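Local coordinates for protein HTH-type transcriptional activator AmpR (Pseudomonas aeruginosa PAO1, PDB 5MMH) that activates transcription of the beta-lactamase gene ampC, and is represented here by its effector-binding domain, which recognises muropeptides derived from the cell wall, at residues A[20-24]-A[25-29]; A[158-161]-A[162-165]; A[197-200]-A[201-204]; A[206-209]-A[210-214]. All coordinates share one frame; numbering follows the deposited sequence.

Contact 1 (A[20-24]-A[25-29])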
ATOM      1  N   GLY A  20      -0.131  -3.944  -5.672  1.00 21.11           N
ATOM      2  CA  GLY A  20      -0.192  -4.519  -4.339  1.00 16.90           C
ATOM      3  C   GLY A  20      -1.585  -4.958  -3.945  1.00 11.08           C
ATOM      4  O   GLY A  20      -1.773  -6.051  -3.401  1.00 12.87           O
ATOM      5  N   THR A  21      -2.581  -4.136  -4.252  1.00 12.60           N
ATOM      6  CA  THR A  21      -3.968  -4.466  -3.928  1.00 16.35           C
ATOM      7  C   THR A  21      -4.393  -5.784  -4.562  1.00 21.81           C
ATOM      8  O   THR A  21      -5.066  -6.603  -3.920  1.00 18.02           O
ATOM      9  CB  THR A  21      -4.885  -3.328  -4.388  1.00 18.15           C
ATOM     10  OG1 THR A  21      -4.516  -2.128  -3.689  1.00 22.21           O
ATOM     11  CG2 THR A  21      -6.382  -3.653  -4.131  1.00 13.83           C
ATOM     12  N   PHE A  22      -4.003  -6.008  -5.819  1.00 16.79           N
ATOM     13  CA  PHE A  22      -4.304  -7.272  -6.493  1.00 17.18           C
ATOM     14  C   PHE A  22      -3.521  -8.435  -5.889  1.00 15.20           C
ATOM     15  O   PHE A  22      -4.016  -9.565  -5.825  1.00 14.21           O
ATOM     16  CB  PHE A  22      -3.985  -7.122  -7.981  1.00 11.53           C
ATOM     17  CG  PHE A  22      -4.309  -8.321  -8.826  1.00 11.95           C
ATOM     18  CD1 PHE A  22      -3.384  -9.339  -9.000  1.00  9.77           C
ATOM     19  CD2 PHE A  22      -5.502  -8.380  -9.530  1.00 10.89           C
ATOM     20  CE1 PHE A  22      -3.669 -10.427  -9.838  1.00 10.78           C
ATOM     21  CE2 PHE A  22      -5.788  -9.463 -10.346  1.00 13.80           C
ATOM     22  CZ  PHE A  22      -4.875 -10.479 -10.494  1.00  9.14           C
ATOM     23  N   THR A  23      -2.283  -8.194  -5.464  1.00 15.37           N
ATOM     24  CA  THR A  23      -1.468  -9.295  -4.953  1.00 14.84           C
ATOM     25  C   THR A  23      -2.031  -9.849  -3.649  1.00 14.47           C
ATOM     26  O   THR A  23      -2.184 -11.067  -3.496  1.00 13.78           O
ATOM     27  CB  THR A  23      -0.025  -8.838  -4.764  1.00 16.03           C
ATOM     28  OG1 THR A  23       0.480  -8.375  -6.012  1.00 15.04           O
ATOM     29  CG2 THR A  23       0.854  -9.987  -4.277  1.00 18.55           C
ATOM     30  N   VAL A  24      -2.344  -8.975  -2.692  1.00 13.07           N
ATOM     31  CA  VAL A  24      -2.760  -9.475  -1.383  1.00 16.66           C
ATOM     32  C   VAL A  24      -4.253  -9.759  -1.356  1.00 15.75           C
ATOM     33  O   VAL A  24      -4.680 -10.686  -0.674  1.00 19.61           O
ATOM     34  CB  VAL A  24      -2.355  -8.532  -0.226  1.00 14.85           C
ATOM     35  CG1 VAL A  24      -0.862  -8.343  -0.203  1.00 18.47           C
ATOM     36  CG2 VAL A  24      -3.025  -7.201  -0.338  1.00 13.66           C
ATOM     37  N   GLY A  25      -5.063  -9.015  -2.114  1.00 16.01           N
ATOM     38  CA  GLY A  25      -6.485  -9.318  -2.139  1.00 14.20           C
ATOM     39  C   GLY A  25      -6.889 -10.516  -2.992  1.00 22.78           C
ATOM     40  O   GLY A  25      -7.981 -11.059  -2.780  1.00 16.44           O
ATOM     41  N   TRP A  26      -6.048 -10.942  -3.956  1.00 16.12           N
ATOM     42  CA  TRP A  26      -6.497 -11.922  -4.959  1.00 13.32           C
ATOM     43  C   TRP A  26      -5.447 -12.941  -5.391  1.00 11.96           C
ATOM     44  O   TRP A  26      -5.707 -14.144  -5.395  1.00 14.59           O
ATOM     45  CB  TRP A  26      -7.018 -11.198  -6.208  1.00 13.72           C
ATOM     46  CG  TRP A  26      -7.839 -12.069  -7.141  1.00 16.85           C
ATOM     47  CD1 TRP A  26      -9.195 -12.264  -7.099  1.00 19.34           C
ATOM     48  CD2 TRP A  26      -7.357 -12.859  -8.243  1.00 11.83           C
ATOM     49  NE1 TRP A  26      -9.588 -13.122  -8.104  1.00 13.86           N
ATOM     50  CE2 TRP A  26      -8.482 -13.501  -8.821  1.00 16.72           C
ATOM     51  CE3 TRP A  26      -6.090 -13.097  -8.786  1.00  9.04           C
ATOM     52  CZ2 TRP A  26      -8.373 -14.356  -9.911  1.00 12.88           C
ATOM     53  CZ3 TRP A  26      -5.979 -13.924  -9.875  1.00 14.87           C
ATOM     54  CH2 TRP A  26      -7.120 -14.548 -10.441  1.00 15.11           C
ATOM     55  N   LEU A  27      -4.257 -12.489  -5.775  1.00 14.24           N
ATOM     56  CA  LEU A  27      -3.290 -13.424  -6.336  1.00 14.92           C
ATOM     57  C   LEU A  27      -2.761 -14.390  -5.282  1.00 19.05           C
ATOM     58  O   LEU A  27      -2.671 -15.602  -5.531  1.00 15.88           O
ATOM     59  CB  LEU A  27      -2.135 -12.659  -6.975  1.00 13.05           C
ATOM     60  CG  LEU A  27      -1.127 -13.506  -7.731  1.00 10.73           C
ATOM     61  CD1 LEU A  27      -1.796 -14.211  -8.938  1.00  9.71           C
ATOM     62  CD2 LEU A  27       0.038 -12.644  -8.183  1.00 11.63           C
ATOM     63  N   LEU A  28      -2.393 -13.875  -4.109  1.00 14.77           N
ATOM     64  CA  LEU A  28      -1.690 -14.675  -3.109  1.00 17.66           C
ATOM     65  C   LEU A  28      -2.579 -15.780  -2.549  1.00 15.68           C
ATOM     66  O   LEU A  28      -2.064 -16.875  -2.287  1.00 17.82           O
ATOM     67  CB  LEU A  28      -1.152 -13.800  -1.968  1.00 16.24           C
ATOM     68  CG  LEU A  28       0.109 -12.956  -2.200  1.00 19.35           C
ATOM     69  CD1 LEU A  28       0.510 -12.253  -0.913  1.00 26.93           C
ATOM     70  CD2 LEU A  28       1.286 -13.755  -2.722  1.00 18.80           C
ATOM     71  N   PRO A  29      -3.882 -15.543  -2.321  1.00 17.98           N
ATOM     72  CA  PRO A  29      -4.781 -16.662  -1.968  1.00 19.06           C
ATOM     73  C   PRO A  29      -4.812 -17.794  -2.985  1.00 24.41           C
ATOM     74  O   PRO A  29      -5.178 -18.916  -2.616  1.00 25.16           O
ATOM     75  CB  PRO A  29      -6.161 -15.996  -1.867  1.00 15.97           C
ATOM     76  CG  PRO A  29      -5.863 -14.586  -1.465  1.00 25.36           C
ATOM     77  CD  PRO A  29      -4.553 -14.234  -2.133  1.00 18.43           C
TER
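Thr21 O still accepts an ordinary helical bond from Gly25 N (3.0 Å), but the next two carbonyls of 20-24 reach five residues ahead. Phe22 O takes Leu27 N at 2.9 Å and keeps a weak, bent bond to Trp26 N at 3.1 Å, while Thr23 O takes Leu28 N at 2.9 Å. Across this widened, pi-type turn the axes of 20-24 and 25-29 differ in direction by 39°, passing within 4.9 Å. Pro29 then offers no N-H, and Val24 O is bonded instead by Gln148 NE2 of the second subunit.

Two aromatic groups share one flank of this turn. Phe22 and Trp26 run side by side, CZ of the phenyl ring lying 3.4 Å from CE3 of the indole, with the ring planes 37° apart in an oblique meeting. With CG anti to the backbone N (chi1 -177°), the Phe22 ring is carried along the helix towards Trp26, where its CE1 also rests on Leu27 CB. On another side of the helix, Thr23 turns its methyl CG2 to Leu28 CG at 3.7 Å and sends its hydroxyl back to Val19 O, so one small side chain serves both an apolar and a polar neighbour. Thr23, Leu27 and Leu28 all pack on Leu45 of strand 42-48. The arrangement is a worked case of a pi-bulge at a proline kink, placed in the helix of the beta-alpha-beta unit formed by strand 13-19, helix 20-37 and strand 42-48 in a LysR-type, periplasmic-binding-protein-like domain, with the kink at the dimer contact.

Contact 2 (A[158-161]-A[162-165])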
ATOM      1  N   ALA A 158     -14.163  -6.306  -4.872  1.00 27.92           N
ATOM      2  CA  ALA A 158     -13.660  -7.650  -5.105  1.00 29.96           C
ATOM      3  C   ALA A 158     -12.218  -7.823  -4.659  1.00 23.72           C
ATOM      4  O   ALA A 158     -11.721  -8.948  -4.644  1.00 26.84           O
ATOM      5  CB  ALA A 158     -13.804  -8.002  -6.585  1.00 22.29           C
ATOM      6  N   MET A 159     -11.539  -6.748  -4.285  1.00 23.40           N
ATOM      7  CA  MET A 159     -10.200  -6.860  -3.736  1.00 25.29           C
ATOM      8  C   MET A 159     -10.181  -6.830  -2.211  1.00 23.14           C
ATOM      9  O   MET A 159      -9.125  -7.056  -1.613  1.00 20.46           O
ATOM     10  CB  MET A 159      -9.324  -5.745  -4.313  1.00 21.95           C
ATOM     11  CG  MET A 159      -9.175  -5.841  -5.843  1.00 21.20           C
ATOM     12  SD  MET A 159      -8.110  -7.216  -6.341  1.00 26.02           S
ATOM     13  CE  MET A 159      -9.231  -8.286  -7.244  1.00 15.76           C
ATOM     14  N   PHE A 160     -11.318  -6.592  -1.567  1.00 20.25           N
ATOM     15  CA  PHE A 160     -11.386  -6.518  -0.110  1.00 24.40           C
ATOM     16  C   PHE A 160     -12.484  -7.431   0.403  1.00 29.32           C
ATOM     17  O   PHE A 160     -13.239  -7.094   1.317  1.00 24.87           O
ATOM     18  CB  PHE A 160     -11.571  -5.074   0.339  1.00 20.80           C
ATOM     19  CG  PHE A 160     -10.434  -4.201  -0.064  1.00 22.87           C
ATOM     20  CD1 PHE A 160      -9.275  -4.156   0.700  1.00 18.99           C
ATOM     21  CD2 PHE A 160     -10.490  -3.473  -1.235  1.00 21.92           C
ATOM     22  CE1 PHE A 160      -8.209  -3.383   0.301  1.00 20.02           C
ATOM     23  CE2 PHE A 160      -9.422  -2.688  -1.634  1.00 18.32           C
ATOM     24  CZ  PHE A 160      -8.290  -2.651  -0.882  1.00 11.77           C
ATOM     25  N   ALA A 161     -12.564  -8.614  -0.205  1.00 26.64           N
ATOM     26  CA  ALA A 161     -13.622  -9.571   0.088  1.00 32.74           C
ATOM     27  C   ALA A 161     -13.490 -10.122   1.497  1.00 34.08           C
ATOM     28  O   ALA A 161     -14.480 -10.234   2.227  1.00 40.21           O
ATOM     29  CB  ALA A 161     -13.570 -10.706  -0.928  1.00 34.56           C
ATOM     30  N   ARG A 162     -12.274 -10.510   1.874  1.00 36.13           N
ATOM     31  CA  ARG A 162     -12.000 -10.970   3.227  1.00 35.32           C
ATOM     32  C   ARG A 162     -12.522  -9.981   4.259  1.00 39.04           C
ATOM     33  O   ARG A 162     -13.318 -10.331   5.140  1.00 35.50           O
ATOM     34  CB  ARG A 162     -10.495 -11.166   3.397  1.00 40.39           C
ATOM     35  CG  ARG A 162     -10.017 -12.593   3.253  1.00 47.24           C
ATOM     36  CD  ARG A 162      -9.152 -12.923   4.418  1.00 54.94           C
ATOM     37  NE  ARG A 162      -8.188 -13.991   4.150  1.00 47.84           N
ATOM     38  CZ  ARG A 162      -7.256 -14.401   5.008  1.00 52.85           C
ATOM     39  NH1 ARG A 162      -7.159 -13.824   6.196  1.00 49.09           N
ATOM     40  NH2 ARG A 162      -6.433 -15.373   4.663  1.00 53.31           N
ATOM     41  N   GLN A 163     -12.062  -8.732   4.162  1.00 32.71           N
ATOM     42  CA  GLN A 163     -12.502  -7.689   5.078  1.00 34.35           C
ATOM     43  C   GLN A 163     -14.024  -7.598   5.127  1.00 34.80           C
ATOM     44  O   GLN A 163     -14.625  -7.578   6.206  1.00 34.91           O
ATOM     45  CB  GLN A 163     -11.882  -6.356   4.660  1.00 29.48           C
ATOM     46  CG  GLN A 163     -10.369  -6.300   4.915  1.00 41.00           C
ATOM     47  CD  GLN A 163      -9.510  -6.765   3.730  1.00 45.55           C
ATOM     48  OE1 GLN A 163      -9.996  -7.396   2.775  1.00 34.19           O
ATOM     49  NE2 GLN A 163      -8.216  -6.458   3.801  1.00 41.65           N
ATOM     50  N   LEU A 164     -14.668  -7.584   3.963  1.00 23.38           N
ATOM     51  CA  LEU A 164     -16.121  -7.492   3.946  1.00 27.48           C
ATOM     52  C   LEU A 164     -16.761  -8.722   4.589  1.00 31.37           C
ATOM     53  O   LEU A 164     -17.677  -8.589   5.409  1.00 28.05           O
ATOM     54  CB  LEU A 164     -16.617  -7.302   2.513  1.00 30.75           C
ATOM     55  CG  LEU A 164     -16.304  -5.947   1.887  1.00 24.49           C
ATOM     56  CD1 LEU A 164     -16.144  -6.056   0.379  1.00 26.35           C
ATOM     57  CD2 LEU A 164     -17.377  -4.917   2.272  1.00 25.88           C
ATOM     58  N   ALA A 165     -16.274  -9.925   4.250  1.00 40.09           N
ATOM     59  CA  ALA A 165     -16.835 -11.150   4.822  1.00 41.22           C
ATOM     60  C   ALA A 165     -16.555 -11.266   6.317  1.00 40.66           C
ATOM     61  O   ALA A 165     -17.374 -11.828   7.052  1.00 38.06           O
ATOM     62  CB  ALA A 165     -16.290 -12.378   4.093  1.00 37.34           C
TER
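Phe160 and Ala161 open helix 161-165 by lending their carbonyls to Leu164 and Ala165, a compact example of helix initiation after a strand in the periplasmic-binding-protein-like fold of LysR effector domains. The chain arrives from strand 153-156 through a short 3-10 turn. There Ala158 packs against helix 194-215, and Met159 lies against Thr21 and Trp26 of helix 20-37.

Phe160 stands at the N-cap position, and its O receives Leu164 N at 3.0 Å, the first bond of the new helix. The same carbonyl oxygen is covered by the leucine side chain, whose CD1 comes within 3.2 Å. Meanwhile the phenyl ring is buried against Ser139, Leu140 and Leu143 of helix 139-147. Ala161 comes next: its O takes Ala165 N at 2.7 Å in a nearly straight bond (167°), and Ala165 CB sits close beside that oxygen.

Gln163 doubles back towards the start of the helix because its chain bends at chi2 (91°), which turns the amide to the phenylalanine instead of letting it run outwards. It also packs against Arg147 of its own chain and Arg147 of the second subunit, so the residue lies where this short helix meets the dimer partner. Amide and ring planes stand 60° apart, and Gln163 OE1 lies at the edge of the Phe160 ring, near its plane, 3.9 Å from CD1 and 3.3 Å from Phe160 CA.

Contact 3 (A[197-200]-A[201-204])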
ATOM      1  N   LEU A 197       4.307 -18.609 -20.712  1.00 23.67           N
ATOM      2  CA  LEU A 197       3.095 -19.182 -21.299  1.00 23.58           C
ATOM      3  C   LEU A 197       2.355 -20.031 -20.281  1.00 21.85           C
ATOM      4  O   LEU A 197       1.128 -19.939 -20.163  1.00 24.07           O
ATOM      5  CB  LEU A 197       3.430 -19.997 -22.560  1.00 21.22           C
ATOM      6  CG  LEU A 197       3.845 -19.078 -23.722  1.00 28.84           C
ATOM      7  CD1 LEU A 197       4.397 -19.828 -24.930  1.00 28.31           C
ATOM      8  CD2 LEU A 197       2.674 -18.198 -24.123  1.00 27.33           C
ATOM      9  N   ALA A 198       3.091 -20.829 -19.501  1.00 16.79           N
ATOM     10  CA  ALA A 198       2.447 -21.628 -18.469  1.00 18.02           C
ATOM     11  C   ALA A 198       1.731 -20.735 -17.464  1.00 21.60           C
ATOM     12  O   ALA A 198       0.568 -20.979 -17.120  1.00 24.04           O
ATOM     13  CB  ALA A 198       3.480 -22.512 -17.772  1.00 24.53           C
ATOM     14  N   PHE A 199       2.405 -19.674 -16.991  1.00 18.57           N
ATOM     15  CA  PHE A 199       1.778 -18.798 -16.002  1.00 15.28           C
ATOM     16  C   PHE A 199       0.528 -18.143 -16.566  1.00 14.87           C
ATOM     17  O   PHE A 199      -0.498 -18.067 -15.890  1.00 15.43           O
ATOM     18  CB  PHE A 199       2.766 -17.729 -15.527  1.00 16.62           C
ATOM     19  CG  PHE A 199       2.162 -16.702 -14.609  1.00 14.35           C
ATOM     20  CD1 PHE A 199       1.933 -16.993 -13.276  1.00 16.98           C
ATOM     21  CD2 PHE A 199       1.850 -15.440 -15.072  1.00 14.32           C
ATOM     22  CE1 PHE A 199       1.381 -16.043 -12.431  1.00 16.65           C
ATOM     23  CE2 PHE A 199       1.293 -14.497 -14.231  1.00 13.30           C
ATOM     24  CZ  PHE A 199       1.051 -14.804 -12.917  1.00 12.58           C
ATOM     25  N   ARG A 200       0.603 -17.656 -17.805  1.00 17.53           N
ATOM     26  CA  ARG A 200      -0.544 -17.021 -18.454  1.00 21.37           C
ATOM     27  C   ARG A 200      -1.751 -17.965 -18.526  1.00 19.27           C
ATOM     28  O   ARG A 200      -2.888 -17.561 -18.242  1.00 17.85           O
ATOM     29  CB  ARG A 200      -0.105 -16.548 -19.840  1.00 22.19           C
ATOM     30  CG  ARG A 200      -1.162 -16.045 -20.788  1.00 26.84           C
ATOM     31  CD  ARG A 200      -0.588 -16.103 -22.210  1.00 25.40           C
ATOM     32  NE  ARG A 200      -1.636 -16.075 -23.220  1.00 43.59           N
ATOM     33  CZ  ARG A 200      -1.665 -15.251 -24.265  1.00 54.87           C
ATOM     34  NH1 ARG A 200      -2.684 -15.304 -25.127  1.00 47.38           N
ATOM     35  NH2 ARG A 200      -0.677 -14.381 -24.457  1.00 53.25           N
ATOM     36  N   GLY A 201      -1.522 -19.229 -18.868  1.00 15.57           N
ATOM     37  CA  GLY A 201      -2.636 -20.159 -18.957  1.00 16.99           C
ATOM     38  C   GLY A 201      -3.331 -20.346 -17.622  1.00 18.24           C
ATOM     39  O   GLY A 201      -4.557 -20.241 -17.520  1.00 14.50           O
ATOM     40  N   TRP A 202      -2.548 -20.584 -16.570  1.00 16.01           N
ATOM     41  CA  TRP A 202      -3.118 -20.721 -15.235  1.00 17.14           C
ATOM     42  C   TRP A 202      -3.817 -19.441 -14.787  1.00 19.58           C
ATOM     43  O   TRP A 202      -4.890 -19.492 -14.169  1.00 17.68           O
ATOM     44  CB  TRP A 202      -2.021 -21.109 -14.244  1.00 17.77           C
ATOM     45  CG  TRP A 202      -2.481 -21.069 -12.836  1.00 24.86           C
ATOM     46  CD1 TRP A 202      -3.059 -22.087 -12.138  1.00 21.60           C
ATOM     47  CD2 TRP A 202      -2.407 -19.959 -11.942  1.00 19.65           C
ATOM     48  NE1 TRP A 202      -3.366 -21.675 -10.882  1.00 19.91           N
ATOM     49  CE2 TRP A 202      -2.977 -20.371 -10.729  1.00 20.61           C
ATOM     50  CE3 TRP A 202      -1.931 -18.647 -12.058  1.00 14.78           C
ATOM     51  CZ2 TRP A 202      -3.062 -19.531  -9.619  1.00 25.45           C
ATOM     52  CZ3 TRP A 202      -2.016 -17.815 -10.965  1.00 18.26           C
ATOM     53  CH2 TRP A 202      -2.570 -18.260  -9.754  1.00 22.69           C
ATOM     54  N   LEU A 203      -3.235 -18.277 -15.088  1.00 15.01           N
ATOM     55  CA  LEU A 203      -3.841 -17.037 -14.602  1.00 13.17           C
ATOM     56  C   LEU A 203      -5.153 -16.738 -15.317  1.00 15.52           C
ATOM     57  O   LEU A 203      -6.095 -16.215 -14.702  1.00 10.79           O
ATOM     58  CB  LEU A 203      -2.875 -15.870 -14.764  1.00 14.47           C
ATOM     59  CG  LEU A 203      -3.372 -14.487 -14.339  1.00 11.07           C
ATOM     60  CD1 LEU A 203      -3.546 -14.402 -12.827  1.00 17.31           C
ATOM     61  CD2 LEU A 203      -2.395 -13.444 -14.848  1.00 11.39           C
ATOM     62  N   LEU A 204      -5.230 -17.055 -16.614  1.00 15.06           N
ATOM     63  CA  LEU A 204      -6.475 -16.853 -17.362  1.00 18.65           C
ATOM     64  C   LEU A 204      -7.584 -17.774 -16.866  1.00 13.49           C
ATOM     65  O   LEU A 204      -8.741 -17.359 -16.776  1.00 18.48           O
ATOM     66  CB  LEU A 204      -6.233 -17.068 -18.855  1.00 11.46           C
ATOM     67  CG  LEU A 204      -5.434 -15.930 -19.492  1.00 20.36           C
ATOM     68  CD1 LEU A 204      -5.142 -16.204 -20.969  1.00 21.93           C
ATOM     69  CD2 LEU A 204      -6.173 -14.605 -19.335  1.00 16.50           C
TER
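Two bonds share the shortest length here, 2.9 Å: Leu203 N to Phe199 O and Leu204 N to Arg200 O. Both belong to an unbroken alpha-helical series, in which Leu197 O accepts Gly201 N at 3.0 Å, and Ala198 O accepts Trp202 N at 3.2 Å along an almost linear N-H...O path (175°). Such regularity illustrates how an undistorted helix sets side chains three and four residues apart on one flank.

Phe199 is the clearest case. Its ring leans along the helix with CG anti to the backbone N (chi1 174°), lying alongside Leu203. Leu203 CB sits over one face of the ring, while the CD2 methyl reaches CE2 at 3.9 Å. A second neighbour comes in obliquely: Trp202 CZ3 stands 4.1 Å from Phe199 CE1, so the phenyl group has contacts from both the indole and the leucine. On the more solvent-facing flank, Arg200 stretches from CG to NE beside Leu204, and its aliphatic CG touches the leucine CD1 at 4.0 Å. The charged end continues to a long, weak ion pair with Glu192.

Around this turn of helix 194-215, the indole N-H of Trp202 is hydrogen-bonded to Asp33 of helix 20-37, and Phe34 of that helix meets both aromatic rings, edge-to-face with Phe199. Beneath the leucines lies the mixed sheet: Leu203 packs on Ile63 of strand 61-66 and on Leu78 of strand 73-86, which Leu204 also touches, while Phe199 and Arg200 rest against Tyr61.

Contact 4 (A[206-209]-A[210-214])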
ATOM      1  N   MET A 206      -7.895 -18.951 -13.754  1.00 15.94           N
ATOM      2  CA  MET A 206      -8.336 -18.354 -12.497  1.00 16.23           C
ATOM      3  C   MET A 206      -9.126 -17.072 -12.736  1.00 11.89           C
ATOM      4  O   MET A 206     -10.095 -16.793 -12.032  1.00 16.06           O
ATOM      5  CB  MET A 206      -7.134 -18.060 -11.588  1.00 15.59           C
ATOM      6  CG  MET A 206      -6.337 -19.280 -11.123  1.00 15.08           C
ATOM      7  SD  MET A 206      -7.246 -20.589 -10.256  1.00 37.32           S
ATOM      8  CE  MET A 206      -7.783 -19.809  -8.765  1.00 24.43           C
ATOM      9  N   ALA A 207      -8.725 -16.267 -13.715  1.00 14.10           N
ATOM     10  CA  ALA A 207      -9.467 -15.040 -13.963  1.00 14.03           C
ATOM     11  C   ALA A 207     -10.875 -15.346 -14.464  1.00 14.58           C
ATOM     12  O   ALA A 207     -11.833 -14.668 -14.073  1.00 15.43           O
ATOM     13  CB  ALA A 207      -8.707 -14.159 -14.952  1.00  9.49           C
ATOM     14  N   ALA A 208     -11.025 -16.381 -15.305  1.00 12.84           N
ATOM     15  CA  ALA A 208     -12.342 -16.713 -15.838  1.00 14.95           C
ATOM     16  C   ALA A 208     -13.295 -17.123 -14.727  1.00 13.57           C
ATOM     17  O   ALA A 208     -14.477 -16.783 -14.766  1.00 11.90           O
ATOM     18  CB  ALA A 208     -12.230 -17.822 -16.888  1.00 12.06           C
ATOM     19  N   VAL A 209     -12.798 -17.847 -13.719  1.00 16.67           N
ATOM     20  CA  VAL A 209     -13.639 -18.199 -12.574  1.00 11.51           C
ATOM     21  C   VAL A 209     -14.063 -16.946 -11.819  1.00 16.63           C
ATOM     22  O   VAL A 209     -15.156 -16.892 -11.243  1.00 17.31           O
ATOM     23  CB  VAL A 209     -12.887 -19.192 -11.657  1.00 19.14           C
ATOM     24  CG1 VAL A 209     -13.629 -19.376 -10.319  1.00 15.42           C
ATOM     25  CG2 VAL A 209     -12.675 -20.532 -12.378  1.00 16.03           C
ATOM     26  N   GLU A 210     -13.219 -15.913 -11.806  1.00 14.77           N
ATOM     27  CA  GLU A 210     -13.586 -14.717 -11.059  1.00 14.88           C
ATOM     28  C   GLU A 210     -14.642 -13.924 -11.827  1.00 18.93           C
ATOM     29  O   GLU A 210     -15.665 -13.524 -11.263  1.00 15.22           O
ATOM     30  CB  GLU A 210     -12.329 -13.878 -10.759  1.00 15.67           C
ATOM     31  CG  GLU A 210     -12.568 -12.499 -10.099  1.00 20.05           C
ATOM     32  CD  GLU A 210     -12.975 -12.545  -8.600  1.00 22.57           C
ATOM     33  OE1 GLU A 210     -13.500 -11.523  -8.104  1.00 26.59           O
ATOM     34  OE2 GLU A 210     -12.778 -13.574  -7.917  1.00 21.80           O
ATOM     35  N   ALA A 211     -14.429 -13.721 -13.132  1.00 15.83           N
ATOM     36  CA  ALA A 211     -15.413 -12.978 -13.912  1.00 11.84           C
ATOM     37  C   ALA A 211     -16.744 -13.702 -13.908  1.00 15.74           C
ATOM     38  O   ALA A 211     -17.799 -13.079 -13.776  1.00 19.23           O
ATOM     39  CB  ALA A 211     -14.916 -12.770 -15.345  1.00 13.81           C
ATOM     40  N   ARG A 212     -16.702 -15.027 -14.047  1.00 17.97           N
ATOM     41  CA  ARG A 212     -17.902 -15.859 -14.001  1.00 17.64           C
ATOM     42  C   ARG A 212     -18.622 -15.711 -12.666  1.00 23.52           C
ATOM     43  O   ARG A 212     -19.854 -15.607 -12.618  1.00 24.62           O
ATOM     44  CB  ARG A 212     -17.464 -17.305 -14.238  1.00 23.38           C
ATOM     45  CG  ARG A 212     -18.449 -18.330 -14.633  1.00 26.62           C
ATOM     46  CD  ARG A 212     -17.653 -19.603 -14.960  1.00 25.12           C
ATOM     47  NE  ARG A 212     -16.934 -19.456 -16.226  1.00 25.64           N
ATOM     48  CZ  ARG A 212     -15.706 -19.918 -16.487  1.00 24.51           C
ATOM     49  NH1 ARG A 212     -14.994 -20.561 -15.554  1.00 17.11           N
ATOM     50  NH2 ARG A 212     -15.193 -19.724 -17.701  1.00 17.72           N
ATOM     51  N   GLY A 213     -17.855 -15.660 -11.567  1.00 22.85           N
ATOM     52  CA  GLY A 213     -18.443 -15.559 -10.245  1.00 20.27           C
ATOM     53  C   GLY A 213     -19.273 -14.306 -10.033  1.00 27.44           C
ATOM     54  O   GLY A 213     -20.253 -14.330  -9.276  1.00 32.35           O
ATOM     55  N   ARG A 214     -18.924 -13.207 -10.705  1.00 22.98           N
ATOM     56  CA  ARG A 214     -19.635 -11.960 -10.437  1.00 27.32           C
ATOM     57  C   ARG A 214     -20.961 -11.833 -11.166  1.00 31.32           C
ATOM     58  O   ARG A 214     -21.812 -11.051 -10.729  1.00 37.77           O
ATOM     59  CB  ARG A 214     -18.740 -10.765 -10.753  1.00 31.38           C
ATOM     60  CG  ARG A 214     -17.666 -10.719  -9.720  1.00 30.96           C
ATOM     61  CD  ARG A 214     -17.030  -9.415  -9.546  1.00 35.42           C
ATOM     62  NE  ARG A 214     -15.620  -9.647  -9.241  1.00 31.14           N
ATOM     63  CZ  ARG A 214     -14.613  -9.001  -9.807  1.00 33.28           C
ATOM     64  NH1 ARG A 214     -14.875  -8.050 -10.693  1.00 38.55           N
ATOM     65  NH2 ARG A 214     -13.371  -9.298  -9.468  1.00 36.28           N
TER
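Val209, Glu210 and Arg212 bury the most surface in this stretch of helix 194-215, and each does so differently. Val209 uses its branch CG2, which lies obliquely 3.9 Å from Arg212 NH1, and its carbonyl O accepts Gly213 N at 3.0 Å.

Arg212 folds back over the preceding turn. A bend at chi3 (-73°) lays the guanidinium across the backbone, with Ala208 O 3.7 Å above its plane, over the centre. NH2 meets Ala208 CB at 3.6 Å. That carbonyl oxygen is also the acceptor for Arg212 N, at 2.9 Å, so one residue approaches it with both its amide and its charged face.

Glu210 N donates to Met206 O at 3.3 Å and, weakly, to Ala207 O, against which Glu210 CB also lies (3.4 Å). The rest of its side chain leads away, to where Arg214 NH2 holds OE1 at 2.6 Å, in the guanidinium plane and on the anti lone pair. Arg214 NE adds a weak second bond to the same oxygen, and its NH1 reaches Glu80 O. Such an i to i+4 salt bridge probably favours the ionised carboxylate, while Ala208 O, facing the Arg212 guanidinium, probably offers that cation a mild electrostatic attraction.

Overall arrangement
Three packed elements tie the contacts together. Contact 1 is the meeting place: it touches contact 2 through Thr21 CG2 and Met159 CB (3.6 Å), contact 3 through Trp26 CZ3 and Leu203 CD1 (3.9 Å), and contact 4 through a probable, weak hydrogen bond from Trp26 NE1 to Glu210 OE2 (3.2 Å). Contacts 3 and 4 are successive parts of helix 194-215, their centres about 14 Å apart. Contacts 2 and 3 do not touch, their nearest atoms being about 10 Å apart, whereas contact 4 meets contact 2 at Ala158. Contacts 1 and 2 also touch the second subunit. In LysR relatives, the effector generally binds between the two lobes, but none of the four contacts is known to line that site here.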